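Local structure of RNA-directed RNA polymerase (Infectious pancreatic necrosis virus, 3ZED) at residues Glu284-Trp295 / Glu784-Ile792; Trp322-Leu332 / Ala448-Cys457. The protein catalyses RNA-templated synthesis of viral RNA from ribonucleoside triphosphates and probably also occurs covalently attached to the genomic RNA. All coordinates share one frame; numbering follows the deposited sequence.

Contact 1. Residues Glu284-Trp295 / Glu784-Ile792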
loop_
_atom_site.group_PDB
_atom_site.type_symbol
_atom_site.label_atom_id
_atom_site.label_comp_id
_atom_site.label_asym_id
_atom_site.label_seq_id
_atom_site.Cartn_x
_atom_site.Cartn_y
_atom_site.Cartn_z
ATOM N N GLU B 284 6.805 -25.952 20.808
ATOM C CA GLU B 284 7.976 -25.104 20.593
ATOM C C GLU B 284 8.908 -25.673 19.500
ATOM O O GLU B 284 9.210 -24.955 18.545
ATOM C CB GLU B 284 8.747 -24.843 21.884
ATOM C CG GLU B 284 9.667 -23.640 21.766
ATOM C CD GLU B 284 9.855 -22.870 23.056
ATOM O OE1 GLU B 284 8.987 -22.029 23.391
ATOM O OE2 GLU B 284 10.881 -23.111 23.731
ATOM N N ALA B 285 9.333 -26.943 19.621
ATOM C CA ALA B 285 10.213 -27.580 18.635
ATOM C C ALA B 285 9.512 -27.722 17.282
ATOM O O ALA B 285 10.139 -27.511 16.249
ATOM C CB ALA B 285 10.675 -28.943 19.129
ATOM N N GLY B 286 8.221 -28.063 17.315
ATOM C CA GLY B 286 7.385 -28.265 16.141
ATOM C C GLY B 286 7.174 -27.009 15.334
ATOM O O GLY B 286 7.395 -27.022 14.119
ATOM N N VAL B 287 6.731 -25.917 15.995
ATOM C CA VAL B 287 6.462 -24.621 15.345
ATOM C C VAL B 287 7.778 -24.046 14.797
ATOM O O VAL B 287 7.807 -23.618 13.638
ATOM C CB VAL B 287 5.718 -23.637 16.293
ATOM C CG1 VAL B 287 5.779 -22.194 15.800
ATOM C CG2 VAL B 287 4.266 -24.071 16.493
ATOM N N LYS B 288 8.864 -24.117 15.591
ATOM C CA LYS B 288 10.187 -23.631 15.200
ATOM C C LYS B 288 10.742 -24.381 13.970
ATOM O O LYS B 288 11.347 -23.733 13.101
ATOM C CB LYS B 288 11.178 -23.698 16.366
ATOM C CG LYS B 288 11.110 -22.467 17.262
ATOM C CD LYS B 288 12.200 -22.465 18.324
ATOM C CE LYS B 288 12.224 -21.192 19.143
ATOM N NZ LYS B 288 13.180 -20.192 18.593
ATOM N N LYS B 289 10.504 -25.718 13.885
ATOM C CA LYS B 289 10.924 -26.576 12.765
ATOM C C LYS B 289 10.205 -26.158 11.478
ATOM O O LYS B 289 10.870 -25.977 10.460
ATOM C CB LYS B 289 10.678 -28.073 13.064
ATOM C CG LYS B 289 11.331 -29.010 12.045
ATOM C CD LYS B 289 10.753 -30.421 12.080
ATOM C CE LYS B 289 10.307 -30.931 10.722
ATOM N NZ LYS B 289 11.446 -31.107 9.782
ATOM N N THR B 290 8.862 -25.988 11.533
ATOM C CA THR B 290 8.040 -25.548 10.397
ATOM C C THR B 290 8.520 -24.175 9.880
ATOM O O THR B 290 8.715 -24.019 8.681
ATOM C CB THR B 290 6.555 -25.504 10.806
ATOM O OG1 THR B 290 6.147 -26.823 11.168
ATOM C CG2 THR B 290 5.640 -24.949 9.698
ATOM N N ILE B 291 8.722 -23.203 10.788
ATOM C CA ILE B 291 9.163 -21.854 10.460
ATOM C C ILE B 291 10.573 -21.876 9.786
ATOM O O ILE B 291 10.786 -21.164 8.798
ATOM C CB ILE B 291 9.088 -20.955 11.722
ATOM C CG1 ILE B 291 7.611 -20.615 12.061
ATOM C CG2 ILE B 291 9.874 -19.679 11.527
ATOM C CD1 ILE B 291 7.364 -19.961 13.437
ATOM N N THR B 292 11.501 -22.715 10.281
ATOM C CA THR B 292 12.842 -22.837 9.694
ATOM C C THR B 292 12.765 -23.575 8.331
ATOM O O THR B 292 13.477 -23.190 7.401
ATOM C CB THR B 292 13.810 -23.516 10.678
ATOM O OG1 THR B 292 13.721 -22.848 11.939
ATOM C CG2 THR B 292 15.258 -23.467 10.201
ATOM N N ASP B 293 11.894 -24.613 8.208
ATOM C CA ASP B 293 11.713 -25.370 6.962
ATOM C C ASP B 293 11.199 -24.469 5.835
ATOM O O ASP B 293 11.584 -24.672 4.689
ATOM C CB ASP B 293 10.763 -26.562 7.163
ATOM C CG ASP B 293 11.352 -27.776 7.880
ATOM O OD1 ASP B 293 12.548 -27.727 8.260
ATOM O OD2 ASP B 293 10.611 -28.763 8.079
ATOM N N PHE B 294 10.353 -23.481 6.175
ATOM C CA PHE B 294 9.757 -22.511 5.259
ATOM C C PHE B 294 10.359 -21.095 5.462
ATOM O O PHE B 294 9.668 -20.110 5.205
ATOM C CB PHE B 294 8.233 -22.468 5.456
ATOM C CG PHE B 294 7.493 -23.693 4.985
ATOM C CD1 PHE B 294 7.004 -23.776 3.684
ATOM C CD2 PHE B 294 7.242 -24.750 5.853
ATOM C CE1 PHE B 294 6.290 -24.910 3.253
ATOM C CE2 PHE B 294 6.531 -25.875 5.425
ATOM C CZ PHE B 294 6.056 -25.948 4.129
ATOM N N TRP B 295 11.647 -20.992 5.899
ATOM C CA TRP B 295 12.346 -19.720 6.167
ATOM C C TRP B 295 12.173 -18.722 5.009
ATOM O O TRP B 295 12.024 -17.526 5.254
ATOM C CB TRP B 295 13.859 -19.947 6.441
ATOM C CG TRP B 295 14.656 -20.376 5.231
ATOM C CD1 TRP B 295 14.933 -21.657 4.844
ATOM C CD2 TRP B 295 15.212 -19.521 4.212
ATOM N NE1 TRP B 295 15.639 -21.654 3.657
ATOM C CE2 TRP B 295 15.781 -20.357 3.224
ATOM C CE3 TRP B 295 15.258 -18.123 4.024
ATOM C CZ2 TRP B 295 16.423 -19.844 2.086
ATOM C CZ3 TRP B 295 15.862 -17.622 2.884
ATOM C CH2 TRP B 295 16.467 -18.476 1.947
ATOM N N GLU B 784 10.566 -15.425 18.848
ATOM C CA GLU B 784 10.747 -16.854 18.640
ATOM C C GLU B 784 10.705 -17.181 17.132
ATOM O O GLU B 784 11.573 -17.910 16.654
ATOM C CB GLU B 784 9.689 -17.657 19.417
ATOM C CG GLU B 784 9.811 -17.476 20.922
ATOM C CD GLU B 784 8.978 -18.418 21.766
ATOM O OE1 GLU B 784 7.763 -18.161 21.914
ATOM O OE2 GLU B 784 9.551 -19.386 22.317
ATOM N N THR B 785 9.750 -16.590 16.387
ATOM C CA THR B 785 9.619 -16.746 14.933
ATOM C C THR B 785 10.875 -16.214 14.232
ATOM O O THR B 785 11.420 -16.906 13.372
ATOM C CB THR B 785 8.354 -16.034 14.419
ATOM O OG1 THR B 785 7.239 -16.542 15.134
ATOM C CG2 THR B 785 8.121 -16.241 12.925
ATOM N N ARG B 786 11.336 -15.007 14.607
ATOM C CA ARG B 786 12.512 -14.377 14.005
ATOM C C ARG B 786 13.777 -15.248 14.211
ATOM O O ARG B 786 14.529 -15.452 13.252
ATOM C CB ARG B 786 12.708 -12.962 14.562
ATOM C CG ARG B 786 13.767 -12.154 13.834
ATOM C CD ARG B 786 14.775 -11.545 14.773
ATOM N NE ARG B 786 14.136 -10.787 15.848
ATOM C CZ ARG B 786 14.560 -10.775 17.107
ATOM N NH1 ARG B 786 15.639 -11.472 17.462
ATOM N NH2 ARG B 786 13.910 -10.069 18.025
ATOM N N GLU B 787 13.973 -15.799 15.428
ATOM C CA GLU B 787 15.090 -16.698 15.771
ATOM C C GLU B 787 15.132 -17.927 14.851
ATOM O O GLU B 787 16.181 -18.238 14.280
ATOM C CB GLU B 787 14.971 -17.172 17.232
ATOM C CG GLU B 787 15.251 -16.099 18.269
ATOM C CD GLU B 787 15.028 -16.467 19.725
ATOM O OE1 GLU B 787 14.504 -17.568 20.013
ATOM O OE2 GLU B 787 15.284 -15.588 20.576
ATOM N N ALA B 788 13.989 -18.623 14.725
ATOM C CA ALA B 788 13.808 -19.811 13.898
ATOM C C ALA B 788 14.010 -19.491 12.411
ATOM O O ALA B 788 14.593 -20.308 11.694
ATOM C CB ALA B 788 12.424 -20.399 14.128
ATOM N N LEU B 789 13.553 -18.303 11.951
ATOM C CA LEU B 789 13.719 -17.891 10.550
ATOM C C LEU B 789 15.193 -17.720 10.192
ATOM O O LEU B 789 15.577 -18.044 9.061
ATOM C CB LEU B 789 12.964 -16.587 10.252
ATOM C CG LEU B 789 11.451 -16.688 10.169
ATOM C CD1 LEU B 789 10.804 -15.316 10.249
ATOM C CD2 LEU B 789 10.997 -17.501 8.947
ATOM N N GLU B 790 16.009 -17.249 11.167
ATOM C CA GLU B 790 17.445 -16.979 11.044
ATOM C C GLU B 790 18.336 -18.114 11.594
ATOM O O GLU B 790 19.506 -17.877 11.936
ATOM C CB GLU B 790 17.790 -15.666 11.759
ATOM C CG GLU B 790 17.301 -14.433 11.022
ATOM C CD GLU B 790 17.066 -13.194 11.865
ATOM O OE1 GLU B 790 17.845 -12.946 12.814
ATOM O OE2 GLU B 790 16.114 -12.447 11.543
ATOM N N THR B 791 17.784 -19.338 11.682
ATOM C CA THR B 791 18.515 -20.535 12.130
ATOM C C THR B 791 19.191 -21.210 10.912
ATOM O O THR B 791 18.580 -21.287 9.839
ATOM C CB THR B 791 17.548 -21.493 12.876
ATOM O OG1 THR B 791 17.135 -20.869 14.087
ATOM C CG2 THR B 791 18.178 -22.834 13.227
ATOM N N ILE B 792 20.438 -21.715 11.102
ATOM C CA ILE B 792 21.246 -22.428 10.097
ATOM C C ILE B 792 21.390 -23.909 10.499
ATOM O O ILE B 792 21.032 -24.299 11.612
ATOM C CB ILE B 792 22.636 -21.744 9.917
ATOM C CG1 ILE B 792 22.515 -20.313 9.310
ATOM C CG2 ILE B 792 23.649 -22.628 9.151
ATOM C CD1 ILE B 792 22.204 -20.199 7.812
#
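With CG2 of Ile291 set anti to the backbone N (CG1 at chi1 -73°), that methyl drops between Ala788 and Leu789, and CG2 lies 3.6 Å from Leu789 CD2 and 3.7 Å from Ala788 CB. The other branch of Ile291 runs crosswise to Thr785, its CD1 against the OG1 and CG2 of that threonine. The next residue, Thr292, holds OG1 beside its own backbone N (chi1 -51°), which puts the hydroxyl within hydrogen-bonding distance of both Ala788 O (2.7 Å) and Lys288 O (2.8 Å). Lys288 stretches alongside Ala788 and bends at its last torsion, giving NZ a weak salt bridge to Glu787 OE1 (3.3 Å) and a weak bond to Glu784 O. Glu284 OE1 and Glu784 OE2 are 2.9 Å apart, their carboxylates nearly perpendicular; Glu284 OE2 pairs with Arg736 and Glu784 OE1 accepts from Val737 N. The helices cross at -51° with axes 8.3 Å apart, joining the palm family region to the C-terminal one. So close an approach of two acid oxygens suggests that a proton may be shared there, or that Arg736 offsets much of the repulsion.

Contact 2. Residues Trp322-Leu332 / Ala448-Cys457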
loop_
_atom_site.group_PDB
_atom_site.type_symbol
_atom_site.label_atom_id
_atom_site.label_comp_id
_atom_site.label_asym_id
_atom_site.label_seq_id
_atom_site.Cartn_x
_atom_site.Cartn_y
_atom_site.Cartn_z
ATOM N N TRP B 322 9.842 -4.662 -1.336
ATOM C CA TRP B 322 10.102 -5.929 -0.656
ATOM C C TRP B 322 9.094 -6.905 -1.251
ATOM O O TRP B 322 7.898 -6.861 -0.933
ATOM C CB TRP B 322 9.950 -5.743 0.845
ATOM C CG TRP B 322 10.464 -6.875 1.685
ATOM C CD1 TRP B 322 11.695 -6.968 2.267
ATOM C CD2 TRP B 322 9.711 -8.012 2.149
ATOM N NE1 TRP B 322 11.763 -8.098 3.056
ATOM C CE2 TRP B 322 10.563 -8.762 2.993
ATOM C CE3 TRP B 322 8.394 -8.472 1.929
ATOM C CZ2 TRP B 322 10.146 -9.947 3.617
ATOM C CZ3 TRP B 322 7.980 -9.638 2.547
ATOM C CH2 TRP B 322 8.852 -10.369 3.375
ATOM N N SER B 323 9.553 -7.696 -2.225
ATOM C CA SER B 323 8.639 -8.533 -2.960
ATOM C C SER B 323 8.421 -9.870 -2.236
ATOM O O SER B 323 9.217 -10.807 -2.339
ATOM C CB SER B 323 9.114 -8.695 -4.399
ATOM O OG SER B 323 8.080 -9.258 -5.185
ATOM N N ALA B 324 7.309 -9.924 -1.485
ATOM C CA ALA B 324 6.881 -11.056 -0.666
ATOM C C ALA B 324 6.655 -12.304 -1.478
ATOM O O ALA B 324 6.018 -12.238 -2.539
ATOM C CB ALA B 324 5.579 -10.715 0.070
ATOM N N PRO B 325 7.132 -13.460 -0.959
ATOM C CA PRO B 325 6.827 -14.741 -1.616
ATOM C C PRO B 325 5.318 -14.904 -1.799
ATOM O O PRO B 325 4.547 -14.559 -0.905
ATOM C CB PRO B 325 7.375 -15.766 -0.620
ATOM C CG PRO B 325 8.455 -15.038 0.096
ATOM C CD PRO B 325 7.899 -13.678 0.288
ATOM N N TYR B 326 4.901 -15.396 -2.973
ATOM C CA TYR B 326 3.500 -15.621 -3.327
ATOM C C TYR B 326 2.712 -16.338 -2.184
ATOM O O TYR B 326 1.662 -15.807 -1.817
ATOM C CB TYR B 326 3.400 -16.397 -4.665
ATOM C CG TYR B 326 2.029 -16.496 -5.311
ATOM C CD1 TYR B 326 0.916 -15.871 -4.748
ATOM C CD2 TYR B 326 1.862 -17.137 -6.535
ATOM C CE1 TYR B 326 -0.336 -15.939 -5.356
ATOM C CE2 TYR B 326 0.613 -17.209 -7.152
ATOM C CZ TYR B 326 -0.484 -16.617 -6.553
ATOM O OH TYR B 326 -1.721 -16.737 -7.137
ATOM N N PRO B 327 3.176 -17.459 -1.569
ATOM C CA PRO B 327 2.366 -18.104 -0.506
ATOM C C PRO B 327 2.122 -17.201 0.710
ATOM O O PRO B 327 1.005 -17.189 1.221
ATOM C CB PRO B 327 3.197 -19.340 -0.128
ATOM C CG PRO B 327 4.044 -19.602 -1.314
ATOM C CD PRO B 327 4.396 -18.250 -1.841
ATOM N N THR B 328 3.147 -16.417 1.140
ATOM C CA THR B 328 3.048 -15.486 2.284
ATOM C C THR B 328 2.007 -14.395 1.983
ATOM O O THR B 328 1.147 -14.142 2.831
ATOM C CB THR B 328 4.425 -14.903 2.623
ATOM O OG1 THR B 328 5.270 -15.991 2.954
ATOM C CG2 THR B 328 4.391 -13.937 3.796
ATOM N N HIS B 329 2.076 -13.784 0.775
ATOM C CA HIS B 329 1.148 -12.745 0.313
ATOM C C HIS B 329 -0.304 -13.267 0.323
ATOM O O HIS B 329 -1.198 -12.555 0.771
ATOM C CB HIS B 329 1.532 -12.251 -1.094
ATOM C CG HIS B 329 0.582 -11.226 -1.617
ATOM N ND1 HIS B 329 0.562 -9.936 -1.101
ATOM C CD2 HIS B 329 -0.397 -11.341 -2.545
ATOM C CE1 HIS B 329 -0.410 -9.310 -1.740
ATOM N NE2 HIS B 329 -1.005 -10.105 -2.627
ATOM N N LEU B 330 -0.517 -14.512 -0.138
ATOM C CA LEU B 330 -1.823 -15.163 -0.218
ATOM C C LEU B 330 -2.437 -15.354 1.188
ATOM O O LEU B 330 -3.590 -14.990 1.405
ATOM C CB LEU B 330 -1.649 -16.516 -0.947
ATOM C CG LEU B 330 -2.891 -17.271 -1.457
ATOM C CD1 LEU B 330 -3.761 -16.396 -2.406
ATOM C CD2 LEU B 330 -2.473 -18.563 -2.146
ATOM N N LEU B 331 -1.646 -15.870 2.148
ATOM C CA LEU B 331 -2.084 -16.106 3.537
ATOM C C LEU B 331 -2.411 -14.788 4.272
ATOM O O LEU B 331 -3.428 -14.716 4.957
ATOM C CB LEU B 331 -1.026 -16.903 4.317
ATOM C CG LEU B 331 -0.772 -18.348 3.869
ATOM C CD1 LEU B 331 0.519 -18.892 4.499
ATOM C CD2 LEU B 331 -1.955 -19.261 4.191
ATOM N N LEU B 332 -1.583 -13.748 4.092
ATOM C CA LEU B 332 -1.807 -12.433 4.693
ATOM C C LEU B 332 -3.075 -11.770 4.128
ATOM O O LEU B 332 -3.877 -11.223 4.888
ATOM C CB LEU B 332 -0.592 -11.486 4.452
ATOM C CG LEU B 332 0.710 -11.761 5.199
ATOM C CD1 LEU B 332 1.761 -10.777 4.803
ATOM C CD2 LEU B 332 0.520 -11.710 6.702
ATOM N N ALA B 448 2.857 -14.498 11.535
ATOM C CA ALA B 448 2.780 -13.583 10.390
ATOM C C ALA B 448 3.509 -12.239 10.598
ATOM O O ALA B 448 4.264 -11.888 9.701
ATOM C CB ALA B 448 1.330 -13.329 9.989
ATOM N N PRO B 449 3.372 -11.483 11.719
ATOM C CA PRO B 449 4.094 -10.206 11.825
ATOM C C PRO B 449 5.614 -10.321 11.637
ATOM O O PRO B 449 6.191 -9.402 11.045
ATOM C CB PRO B 449 3.730 -9.706 13.224
ATOM C CG PRO B 449 2.382 -10.310 13.495
ATOM C CD PRO B 449 2.510 -11.691 12.907
ATOM N N SER B 450 6.252 -11.452 12.049
ATOM C CA SER B 450 7.713 -11.620 11.909
ATOM C C SER B 450 8.119 -12.189 10.557
ATOM O O SER B 450 9.313 -12.292 10.262
ATOM C CB SER B 450 8.288 -12.468 13.037
ATOM O OG SER B 450 8.453 -11.653 14.182
ATOM N N MET B 451 7.152 -12.496 9.717
ATOM C CA MET B 451 7.470 -12.968 8.381
ATOM C C MET B 451 7.706 -11.789 7.432
ATOM O O MET B 451 8.425 -11.939 6.452
ATOM C CB MET B 451 6.365 -13.877 7.858
ATOM C CG MET B 451 6.437 -15.275 8.451
ATOM S SD MET B 451 4.981 -16.172 7.930
ATOM C CE MET B 451 5.582 -16.914 6.441
ATOM N N VAL B 452 7.105 -10.622 7.717
ATOM C CA VAL B 452 7.207 -9.469 6.808
ATOM C C VAL B 452 7.726 -8.196 7.531
ATOM O O VAL B 452 7.979 -7.195 6.863
ATOM C CB VAL B 452 5.876 -9.206 6.038
ATOM C CG1 VAL B 452 5.498 -10.403 5.168
ATOM C CG2 VAL B 452 4.731 -8.834 6.969
ATOM N N VAL B 453 7.925 -8.251 8.873
ATOM C CA VAL B 453 8.448 -7.105 9.643
ATOM C C VAL B 453 9.707 -7.536 10.394
ATOM O O VAL B 453 9.677 -8.523 11.147
ATOM C CB VAL B 453 7.423 -6.443 10.604
ATOM C CG1 VAL B 453 7.976 -5.126 11.149
ATOM C CG2 VAL B 453 6.046 -6.249 9.945
ATOM N N ASP B 454 10.822 -6.768 10.179
ATOM C CA ASP B 454 12.159 -6.973 10.760
ATOM C C ASP B 454 12.690 -8.368 10.439
ATOM O O ASP B 454 13.299 -9.011 11.302
ATOM C CB ASP B 454 12.162 -6.739 12.297
ATOM C CG ASP B 454 12.024 -5.300 12.751
ATOM O OD1 ASP B 454 12.352 -4.387 11.958
ATOM O OD2 ASP B 454 11.612 -5.083 13.907
ATOM N N SER B 455 12.457 -8.835 9.201
ATOM C CA SER B 455 12.871 -10.158 8.753
ATOM C C SER B 455 14.046 -10.011 7.770
ATOM O O SER B 455 15.057 -9.451 8.188
ATOM C CB SER B 455 11.689 -10.954 8.195
ATOM O OG SER B 455 11.274 -10.547 6.906
ATOM N N SER B 456 13.962 -10.493 6.505
ATOM C CA SER B 456 15.123 -10.389 5.607
ATOM C C SER B 456 14.740 -10.200 4.146
ATOM O O SER B 456 13.560 -10.312 3.782
ATOM C CB SER B 456 16.023 -11.623 5.745
ATOM O OG SER B 456 15.429 -12.824 5.272
ATOM N N CYS B 457 15.751 -9.900 3.307
ATOM C CA CYS B 457 15.566 -9.696 1.871
ATOM C C CYS B 457 16.745 -10.311 1.085
ATOM O O CYS B 457 17.736 -10.702 1.680
ATOM C CB CYS B 457 15.365 -8.218 1.538
ATOM S SG CYS B 457 16.788 -7.172 1.939
#
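Trp322 and Val452 meet at about a right angle, the six-membered end of the indole resting on the valine so that CZ3 lies 3.7 Å from Val452 CG1. The same methyl receives Leu332, whose CD1 arrives tip to tip at 3.8 Å, and Thr328, whose CG2 slides past it. One valine branch is thus shared by three side chains, one from the strand and two from the helix that follows it. Leu332 uses its other methyl, CD2, on Ala448 CB, and a turn earlier Thr328 OG1 has CE of Met451, a side chain bent at its last torsion, 3.6 Å away.

At its other end the indole makes the one hydrogen bond across the contact: Trp322 NE1 donates to Ser456 O at 2.9 Å, with an N-H...O angle of 132°. The bond is clearly bent, and the donor stands 51° above the carbonyl plane instead of meeting a lone pair. Carrying CG anti to the backbone N (chi1 -168°) sends the ring across to this carbonyl, while Cys457 CB packs near CD1.

In the next shell, Thr328 OG1 bonds to Leu297 O and Ser455 OG to Ser298 O, tying both hydroxyls to the same short stretch of chain; Ser456 OG is held by Arg63. All the touching residues are buried in the palm family region. Strands 320-323 and 456-459 belong to one mixed sheet, each pairing with strand 299-310, while Met415 of helix 412-426 covers Leu332 and Val452, and Phe270 of helix 260-278 packs on Met451.

Overall arrangement
Following the chain from the N terminus, the first of the contact segments is reached at helix 283-293; strand 299-310 then leads into strand 320-323 and helix 326-340. Contact 2 closes a loop of 115 residues when helix 438-452 and strand 456-459 return to that strand-helix unit. Contact 1 closes a far longer loop of 488 residues, bringing helix 781-789, near the end of the modelled chain, back to helix 283-293; contact 2 is nested within it. Their centres are about 14 Å apart and they touch directly: Leu789 CD1 lies 3.4 Å from Ser450 O. Helix 438-452, whose end takes part in contact 2, also packs against contact 1, with Val447 on Ile291 and Thr785, and so joins the two.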